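Local coordinates for protein P450 epoxidase (Sorangium cellulosum, PDB 1Q5D) that is a bacterial cytochrome P450, a mainly helical haem protein whose bound haem lies in a pocket inside the fold, at residues A[121-126]-A[371-376]; A[143-148]-A[407-412]. All blocks are in the same frame, centred on the assembly; numbering follows the deposited sequence.

Interaction 1. Residues A[121-126]-A[371-376]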
loop_
_atom_site.group_PDB
_atom_site.type_symbol
_atom_site.label_atom_id
_atom_site.label_comp_id
_atom_site.label_asym_id
_atom_site.label_seq_id
_atom_site.Cartn_x
_atom_site.Cartn_y
_atom_site.Cartn_z
ATOM N N LEU A 121 -11.175 -17.031 5.357
ATOM C CA LEU A 121 -11.904 -17.125 6.612
ATOM C C LEU A 121 -12.377 -15.753 7.097
ATOM O O LEU A 121 -13.343 -15.652 7.857
ATOM C CB LEU A 121 -11.031 -17.779 7.683
ATOM C CG LEU A 121 -10.251 -19.045 7.322
ATOM C CD1 LEU A 121 -9.584 -19.597 8.563
ATOM C CD2 LEU A 121 -11.194 -20.091 6.742
ATOM N N LEU A 122 -11.696 -14.699 6.636
ATOM C CA LEU A 122 -11.990 -13.323 7.033
ATOM C C LEU A 122 -13.217 -12.778 6.317
ATOM O O LEU A 122 -13.713 -11.704 6.637
ATOM C CB LEU A 122 -10.774 -12.419 6.740
ATOM C CG LEU A 122 -9.472 -12.868 7.414
ATOM C CD1 LEU A 122 -8.314 -11.875 7.184
ATOM C CD2 LEU A 122 -9.716 -13.072 8.899
ATOM N N ARG A 123 -13.727 -13.536 5.358
ATOM C CA ARG A 123 -14.802 -13.044 4.498
ATOM C C ARG A 123 -16.020 -12.548 5.279
ATOM O O ARG A 123 -16.576 -11.478 4.996
ATOM C CB ARG A 123 -15.209 -14.140 3.514
ATOM C CG ARG A 123 -16.159 -13.705 2.433
ATOM C CD ARG A 123 -16.368 -14.780 1.360
ATOM N NE ARG A 123 -16.278 -14.206 0.026
ATOM C CZ ARG A 123 -15.267 -14.392 -0.805
ATOM N NH1 ARG A 123 -14.243 -15.160 -0.463
ATOM N NH2 ARG A 123 -15.295 -13.815 -1.988
ATOM N N ALA A 124 -16.425 -13.322 6.276
ATOM C CA ALA A 124 -17.613 -12.975 7.050
ATOM C C ALA A 124 -17.434 -11.684 7.837
ATOM O O ALA A 124 -18.315 -10.837 7.854
ATOM C CB ALA A 124 -17.988 -14.129 8.005
ATOM N N GLU A 125 -16.305 -11.557 8.525
ATOM C CA GLU A 125 -16.059 -10.380 9.365
ATOM C C GLU A 125 -15.949 -9.114 8.513
ATOM O O GLU A 125 -16.470 -8.056 8.877
ATOM C CB GLU A 125 -14.796 -10.577 10.225
ATOM C CG GLU A 125 -14.412 -9.371 11.074
ATOM C CD GLU A 125 -15.407 -9.076 12.190
ATOM O OE1 GLU A 125 -15.173 -8.114 12.957
ATOM O OE2 GLU A 125 -16.439 -9.788 12.296
ATOM N N ILE A 126 -15.289 -9.220 7.365
ATOM C CA ILE A 126 -15.191 -8.060 6.471
ATOM C C ILE A 126 -16.575 -7.615 5.992
ATOM O O ILE A 126 -16.904 -6.411 6.007
ATOM C CB ILE A 126 -14.240 -8.346 5.279
ATOM C CG1 ILE A 126 -12.820 -8.624 5.772
ATOM C CG2 ILE A 126 -14.268 -7.184 4.277
ATOM C CD1 ILE A 126 -11.887 -9.300 4.734
ATOM N N ALA A 371 -5.973 -7.681 0.373
ATOM C CA ALA A 371 -6.406 -6.439 -0.252
ATOM C C ALA A 371 -7.516 -6.657 -1.285
ATOM O O ALA A 371 -8.523 -5.953 -1.298
ATOM C CB ALA A 371 -5.201 -5.742 -0.916
ATOM N N ARG A 372 -7.325 -7.636 -2.164
ATOM C CA ARG A 372 -8.303 -7.865 -3.213
ATOM C C ARG A 372 -9.626 -8.300 -2.603
ATOM O O ARG A 372 -10.675 -7.861 -3.045
ATOM C CB ARG A 372 -7.808 -8.928 -4.198
ATOM C CG ARG A 372 -6.753 -8.432 -5.208
ATOM C CD ARG A 372 -6.105 -9.580 -6.026
ATOM N NE ARG A 372 -5.134 -9.126 -7.032
ATOM C CZ ARG A 372 -4.107 -9.854 -7.463
ATOM N NH1 ARG A 372 -3.900 -11.079 -6.967
ATOM N NH2 ARG A 372 -3.259 -9.356 -8.373
ATOM N N LEU A 373 -9.561 -9.145 -1.576
ATOM C CA LEU A 373 -10.780 -9.604 -0.887
ATOM C C LEU A 373 -11.525 -8.455 -0.237
ATOM O O LEU A 373 -12.744 -8.297 -0.412
ATOM C CB LEU A 373 -10.467 -10.681 0.152
ATOM C CG LEU A 373 -11.701 -11.147 0.961
ATOM C CD1 LEU A 373 -12.699 -11.817 0.037
ATOM C CD2 LEU A 373 -11.290 -12.073 2.103
ATOM N N GLU A 374 -10.806 -7.630 0.524
ATOM C CA GLU A 374 -11.456 -6.500 1.155
ATOM C C GLU A 374 -12.123 -5.602 0.139
ATOM O O GLU A 374 -13.249 -5.145 0.345
ATOM C CB GLU A 374 -10.450 -5.655 1.941
ATOM C CG GLU A 374 -9.751 -6.383 3.071
ATOM C CD GLU A 374 -8.803 -5.453 3.791
ATOM O OE1 GLU A 374 -9.256 -4.353 4.187
ATOM O OE2 GLU A 374 -7.625 -5.813 3.963
ATOM N N ALA A 375 -11.416 -5.317 -0.950
ATOM C CA ALA A 375 -11.950 -4.405 -1.948
ATOM C C ALA A 375 -13.122 -5.031 -2.709
ATOM O O ALA A 375 -14.092 -4.356 -3.039
ATOM C CB ALA A 375 -10.848 -3.948 -2.909
ATOM N N GLU A 376 -13.029 -6.325 -2.978
ATOM C CA GLU A 376 -14.124 -7.023 -3.656
ATOM C C GLU A 376 -15.403 -6.907 -2.837
ATOM O O GLU A 376 -16.461 -6.535 -3.345
ATOM C CB GLU A 376 -13.748 -8.489 -3.833
ATOM C CG GLU A 376 -14.312 -9.135 -5.083
ATOM C CD GLU A 376 -14.017 -10.621 -5.125
ATOM O OE1 GLU A 376 -12.980 -11.050 -4.547
ATOM O OE2 GLU A 376 -14.831 -11.359 -5.728
#
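Leu373 meets Ile126 and Arg123 through a different branch each, and the two meetings differ in character. On the tight side, Leu373 CD2 lies 3.9 Å from Ile126 CD1, and the same Ile126 CD1 reaches Glu374 CG at 4.0 Å, so one methyl touches two neighbouring residues of 371-376. Ile126 gets there because CG1 stands anti to its carbonyl carbon (chi1 -62°), on a side chain already directed at the opposing helix. All three residues are buried. On the exposed side, Arg123 lays one face of its guanidinium over Leu373 CD1, which stands 3.6 Å from the plane and towards the rim of the group. The chain bends at chi3 (-134°) to bring the group over that methyl. Its charge is served mainly by Asp120, through NH1; Arg123 NH2 stays 4.4 Å from Glu376 OE1, too long for a salt bridge, and no hydrogen bond joins the two segments. Beyond the segments, Ile377 of helix 368-385 continues the contact with both Arg123 and Ile126. Helix 154-161 touches Leu122, Glu125 and Glu374, and helices 257-272 and 287-297 pack against 371-376, where Ala371 touches the haem.

Interaction 2. Residues A[143-148]-A[407-412]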
loop_
_atom_site.group_PDB
_atom_site.type_symbol
_atom_site.label_atom_id
_atom_site.label_comp_id
_atom_site.label_asym_id
_atom_site.label_seq_id
_atom_site.Cartn_x
_atom_site.Cartn_y
_atom_site.Cartn_z
ATOM N N PHE A 143 -22.515 11.177 1.839
ATOM C CA PHE A 143 -21.735 10.021 2.261
ATOM C C PHE A 143 -20.309 10.160 1.730
ATOM O O PHE A 143 -20.090 10.312 0.524
ATOM C CB PHE A 143 -22.376 8.727 1.746
ATOM C CG PHE A 143 -21.834 7.474 2.385
ATOM C CD1 PHE A 143 -22.228 7.103 3.666
ATOM C CD2 PHE A 143 -20.943 6.656 1.702
ATOM C CE1 PHE A 143 -21.738 5.942 4.251
ATOM C CE2 PHE A 143 -20.449 5.494 2.287
ATOM C CZ PHE A 143 -20.838 5.141 3.559
ATOM N N ASP A 144 -19.347 10.127 2.644
ATOM C CA ASP A 144 -17.938 10.205 2.290
ATOM C C ASP A 144 -17.338 8.805 2.217
ATOM O O ASP A 144 -17.135 8.156 3.238
ATOM C CB ASP A 144 -17.188 11.035 3.326
ATOM C CG ASP A 144 -15.744 11.272 2.950
ATOM O OD1 ASP A 144 -15.119 12.160 3.570
ATOM O OD2 ASP A 144 -15.152 10.627 2.059
ATOM N N VAL A 145 -17.043 8.360 1.002
ATOM C CA VAL A 145 -16.523 7.011 0.762
ATOM C C VAL A 145 -15.186 6.770 1.456
ATOM O O VAL A 145 -14.825 5.628 1.778
ATOM C CB VAL A 145 -16.455 6.715 -0.741
ATOM C CG1 VAL A 145 -15.763 5.366 -1.018
ATOM C CG2 VAL A 145 -17.879 6.724 -1.323
ATOM N N VAL A 146 -14.455 7.847 1.713
ATOM C CA VAL A 146 -13.268 7.717 2.527
ATOM C C VAL A 146 -13.625 7.630 4.008
ATOM O O VAL A 146 -13.542 6.555 4.597
ATOM C CB VAL A 146 -12.233 8.840 2.264
ATOM C CG1 VAL A 146 -11.045 8.694 3.216
ATOM C CG2 VAL A 146 -11.753 8.782 0.819
ATOM N N ARG A 147 -14.031 8.753 4.604
ATOM C CA ARG A 147 -14.190 8.824 6.060
ATOM C C ARG A 147 -15.295 7.919 6.633
ATOM O O ARG A 147 -15.160 7.401 7.738
ATOM C CB ARG A 147 -14.391 10.282 6.524
ATOM C CG ARG A 147 -14.749 10.420 8.015
ATOM C CD ARG A 147 -15.168 11.828 8.482
ATOM N NE ARG A 147 -15.664 12.681 7.398
ATOM C CZ ARG A 147 -16.938 12.760 7.015
ATOM N NH1 ARG A 147 -17.876 12.029 7.613
ATOM N NH2 ARG A 147 -17.276 13.572 6.023
ATOM N N ASP A 148 -16.378 7.729 5.886
ATOM C CA ASP A 148 -17.510 6.953 6.375
ATOM C C ASP A 148 -17.456 5.469 5.976
ATOM O O ASP A 148 -18.311 4.672 6.387
ATOM C CB ASP A 148 -18.814 7.554 5.853
ATOM C CG ASP A 148 -18.977 9.007 6.224
ATOM O OD1 ASP A 148 -18.627 9.374 7.361
ATOM O OD2 ASP A 148 -19.462 9.851 5.438
ATOM N N GLU A 407 -8.580 12.544 0.345
ATOM C CA GLU A 407 -9.019 12.948 1.666
ATOM C C GLU A 407 -10.531 12.819 1.835
ATOM O O GLU A 407 -11.014 12.518 2.926
ATOM C CB GLU A 407 -8.553 14.382 1.960
ATOM C CG GLU A 407 -7.041 14.494 2.043
ATOM C CD GLU A 407 -6.554 15.916 2.277
ATOM O OE1 GLU A 407 -5.444 16.064 2.810
ATOM O OE2 GLU A 407 -7.264 16.875 1.933
ATOM N N SER A 408 -11.267 13.055 0.757
ATOM C CA SER A 408 -12.721 12.932 0.765
ATOM C C SER A 408 -13.236 12.550 -0.622
ATOM O O SER A 408 -12.725 13.007 -1.643
ATOM C CB SER A 408 -13.384 14.228 1.264
ATOM O OG SER A 408 -13.109 15.307 0.393
ATOM N N LEU A 409 -14.239 11.678 -0.639
ATOM C CA LEU A 409 -14.899 11.240 -1.854
ATOM C C LEU A 409 -16.392 11.258 -1.563
ATOM O O LEU A 409 -16.964 10.279 -1.074
ATOM C CB LEU A 409 -14.433 9.823 -2.221
ATOM C CG LEU A 409 -15.017 9.198 -3.490
ATOM C CD1 LEU A 409 -14.951 10.171 -4.645
ATOM C CD2 LEU A 409 -14.309 7.875 -3.844
ATOM N N ASN A 410 -17.017 12.397 -1.828
ATOM C CA ASN A 410 -18.398 12.612 -1.432
ATOM C C ASN A 410 -19.368 12.166 -2.511
ATOM O O ASN A 410 -19.239 12.545 -3.677
ATOM C CB ASN A 410 -18.632 14.076 -1.053
ATOM C CG ASN A 410 -18.154 14.393 0.355
ATOM O OD1 ASN A 410 -17.168 15.108 0.540
ATOM N ND2 ASN A 410 -18.841 13.850 1.353
ATOM N N VAL A 411 -20.331 11.343 -2.115
ATOM C CA VAL A 411 -21.282 10.784 -3.057
ATOM C C VAL A 411 -22.704 10.934 -2.544
ATOM O O VAL A 411 -22.930 11.225 -1.363
ATOM C CB VAL A 411 -21.019 9.278 -3.318
ATOM C CG1 VAL A 411 -19.610 9.051 -3.832
ATOM C CG2 VAL A 411 -21.278 8.451 -2.053
ATOM N N ILE A 412 -23.651 10.739 -3.454
ATOM C CA ILE A 412 -25.052 10.613 -3.107
ATOM C C ILE A 412 -25.453 9.190 -3.442
ATOM O O ILE A 412 -25.425 8.789 -4.607
ATOM C CB ILE A 412 -25.900 11.604 -3.919
ATOM C CG1 ILE A 412 -25.426 13.040 -3.674
ATOM C CG2 ILE A 412 -27.380 11.438 -3.577
ATOM C CD1 ILE A 412 -25.549 13.943 -4.888
#
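Asp144 OD2 receives Leu409 N across the contact at 3.0 Å, in a nearly straight bond (177° at the hydrogen). Asp144 OD2 also accepts Val146 N at 2.9 Å and, weakly, Arg147 N. Leu409 N and Val146 N arrive from opposite faces of the carboxylate plane, so OD2 is gripped above and below. This position follows from chi1 (-174°), which sets CG anti to the backbone N and swings the carboxylate towards the strand and the first turn of the helix. The other oxygen, Asp144 OD1, lies 3.6 Å from Ser408 CB, and Arg147 NH2 is near enough for a charge interaction without pointing an N-H at it. Arg147 NH1 also forms a salt bridge with Asp148 OD1, while Asp148 OD2 accepts from Asp144 N; these two bonds probably limit rotation of the Asp148 carboxylate, while the N-H groups on OD2 do the same for Asp144.

Phe143 and Val411 form an antiparallel hydrogen-bonded pair, with Val411 N 2.8 Å from Phe143 O and Phe143 N 3.2 Å from Val411 O. Their side chains run side by side, Val411 CG2 meeting Phe143 CB and the ring edge, while Asp148 CB covers one face of that ring. Val145 N, 2.8 Å from Leu409 O, continues the backbone pairing beyond Asp144. Val145 CB lies beside Leu409 CD2, and Val145 CG2 meets Val411 CG1 at 3.8 Å, the two valines crossing at about a right angle. Helix 257-272 touches all three of these residues. Val146 CG2 adds a looser approach to Leu409 CB. At Glu407 and Ser408, both facing Val396, the strand forms a classic beta bulge. Together these features describe a short antiparallel strand pair whose first strand, 143-144, turns into a helix, with Asp144 as the capping residue, in a small sheet of the P450 fold.

From the N terminus, the chain enters interaction 1 at 121-126, runs down helix 123-137 and reaches 143-148 of interaction 2 directly afterwards. It then passes through most of the remaining helices before 371-376 closes interaction 1, a loop with 244 intervening residues. The strand at 407-412 closes interaction 2 near the C terminus, with 258 residues between its segments. The segments alternate, so the two closures cross. Their centres are 20 Å apart and their nearest atoms about 10 Å. Interaction 1 ties helix to helix beside the haem, whereas interaction 2 ties the C-terminal strand to the short strand following helix 123-137. Helix 257-272 touches both contacts.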